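Local structure of solute-binding protein (Thermoactinomyces vulgaris, 2ZYO) at residues A[132-137]-A[243-248]. The protein binds maltotetraose and probably captures cyclo- and maltodextrins for uptake across the cell membrane. Numbering follows the deposited sequence.
Sequences ALIYNK and AAVING
Asn247 OD1 is gripped by Tyr176 OH and, weakly, by Trp250 NE1 and by Gly248 N at 2.9 Å, while the Asn247 backbone pairs with Ala132 through two hydrogen bonds. In one of these, the Asn247 carbonyl takes its donor 39° out of plane. Asn247 ND2 bonds Tyr255 OH. Tyr176 and Trp250 line the sugar pocket, so Asn247 is second-shell to it. Val245 N donates to Ile134 O at 2.8 Å, with an N-H...O angle of 169°, and Ile134 N returns a bond to Val245 O. Beyond this pair, Asn136 N reaches Ala243 O at 2.8 Å. On one face, Ile134 CB meets Val245 CG2 at 3.8 Å. Ile134 CG1 lies anti to the carbonyl carbon (chi1 -55°), and the extended branch carries CD1 alongside Asn247 CB, 3.7 Å away. On the other face, Leu133 CD1 spans Ala244 CB at 4.0 Å and Ile246 CG1 at 4.1 Å. Tyr135 touches Ala244 through CB, and its side chain packs on Met140 and Val143. Strand 132-136 is flanked by strands 242-247 and 262-265, the latter through backbone bonds of Leu133 with Ala265 and Tyr135 with Gly263. The Asn247 side chain lies about 6 Å from a bound glucose, so this end of strand 244-247 borders the sugar cleft. The antiparallel pairing belongs to the central sheet of one lobe of a periplasmic-binding-protein fold.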
# COMPACT_ATOMS: atom_id res chain seq x y z
N ALA A 132 -10.63 0.73 -0.38
CA ALA A 132 -11.88 0.25 0.19
C ALA A 132 -13.00 0.94 -0.55
O ALA A 132 -12.74 1.70 -1.49
CB ALA A 132 -11.95 0.54 1.69
N LEU A 133 -14.24 0.70 -0.14
CA LEU A 133 -15.38 1.37 -0.76
C LEU A 133 -15.62 2.70 -0.05
O LEU A 133 -16.11 2.73 1.09
CB LEU A 133 -16.63 0.48 -0.73
CG LEU A 133 -17.76 0.90 -1.67
CD1 LEU A 133 -17.40 0.66 -3.13
CD2 LEU A 133 -19.04 0.18 -1.30
N ILE A 134 -15.26 3.78 -0.73
CA ILE A 134 -15.49 5.13 -0.21
C ILE A 134 -16.78 5.64 -0.83
O ILE A 134 -16.93 5.61 -2.05
CB ILE A 134 -14.33 6.09 -0.55
CG1 ILE A 134 -12.99 5.53 -0.06
CG2 ILE A 134 -14.58 7.48 0.04
CD1 ILE A 134 -11.76 6.30 -0.55
N TYR A 135 -17.71 6.09 0.01
CA TYR A 135 -19.02 6.50 -0.50
C TYR A 135 -19.51 7.84 0.01
O TYR A 135 -19.09 8.32 1.07
CB TYR A 135 -20.06 5.38 -0.29
CG TYR A 135 -20.34 4.99 1.15
CD1 TYR A 135 -21.46 5.49 1.82
CD2 TYR A 135 -19.52 4.09 1.83
CE1 TYR A 135 -21.74 5.12 3.13
CE2 TYR A 135 -19.79 3.72 3.14
CZ TYR A 135 -20.90 4.24 3.78
OH TYR A 135 -21.17 3.86 5.08
N ASN A 136 -20.38 8.46 -0.78
CA ASN A 136 -21.01 9.72 -0.44
C ASN A 136 -22.29 9.43 0.35
O ASN A 136 -23.24 8.87 -0.20
CB ASN A 136 -21.33 10.49 -1.73
CG ASN A 136 -21.90 11.88 -1.48
OD1 ASN A 136 -22.50 12.15 -0.44
ND2 ASN A 136 -21.72 12.76 -2.46
N LYS A 137 -22.29 9.81 1.63
CA LYS A 137 -23.41 9.49 2.53
C LYS A 137 -24.75 10.12 2.13
O LYS A 137 -25.80 9.69 2.60
CB LYS A 137 -23.05 9.85 3.98
CG LYS A 137 -22.07 8.88 4.63
CD LYS A 137 -21.74 9.31 6.06
CE LYS A 137 -21.01 8.21 6.81
NZ LYS A 137 -20.80 8.57 8.24
N ALA A 243 -21.84 8.07 -6.19
CA ALA A 243 -22.25 7.44 -4.94
C ALA A 243 -21.09 6.74 -4.23
O ALA A 243 -20.92 6.89 -3.02
CB ALA A 243 -23.39 6.47 -5.17
N ALA A 244 -20.29 5.99 -4.99
CA ALA A 244 -19.19 5.22 -4.41
C ALA A 244 -17.99 5.13 -5.35
O ALA A 244 -18.15 5.04 -6.57
CB ALA A 244 -19.66 3.83 -4.01
N VAL A 245 -16.80 5.16 -4.76
CA VAL A 245 -15.56 4.87 -5.48
C VAL A 245 -14.79 3.77 -4.76
O VAL A 245 -15.06 3.48 -3.59
CB VAL A 245 -14.65 6.13 -5.64
CG1 VAL A 245 -15.39 7.26 -6.37
CG2 VAL A 245 -14.12 6.61 -4.29
N ILE A 246 -13.87 3.13 -5.48
CA ILE A 246 -12.90 2.25 -4.85
C ILE A 246 -11.57 2.99 -4.86
O ILE A 246 -10.99 3.24 -5.92
CB ILE A 246 -12.79 0.88 -5.57
CG1 ILE A 246 -14.13 0.15 -5.52
CG2 ILE A 246 -11.69 0.03 -4.93
CD1 ILE A 246 -14.18 -1.13 -6.33
N ASN A 247 -11.11 3.39 -3.67
CA ASN A 247 -9.90 4.19 -3.54
C ASN A 247 -9.33 4.06 -2.14
O ASN A 247 -9.96 3.48 -1.26
CB ASN A 247 -10.20 5.65 -3.88
CG ASN A 247 -9.00 6.38 -4.47
OD1 ASN A 247 -7.89 5.83 -4.55
ND2 ASN A 247 -9.21 7.62 -4.89
N GLY A 248 -8.13 4.61 -1.94
CA GLY A 248 -7.44 4.50 -0.67
C GLY A 248 -7.54 5.74 0.21
O GLY A 248 -8.13 6.74 -0.20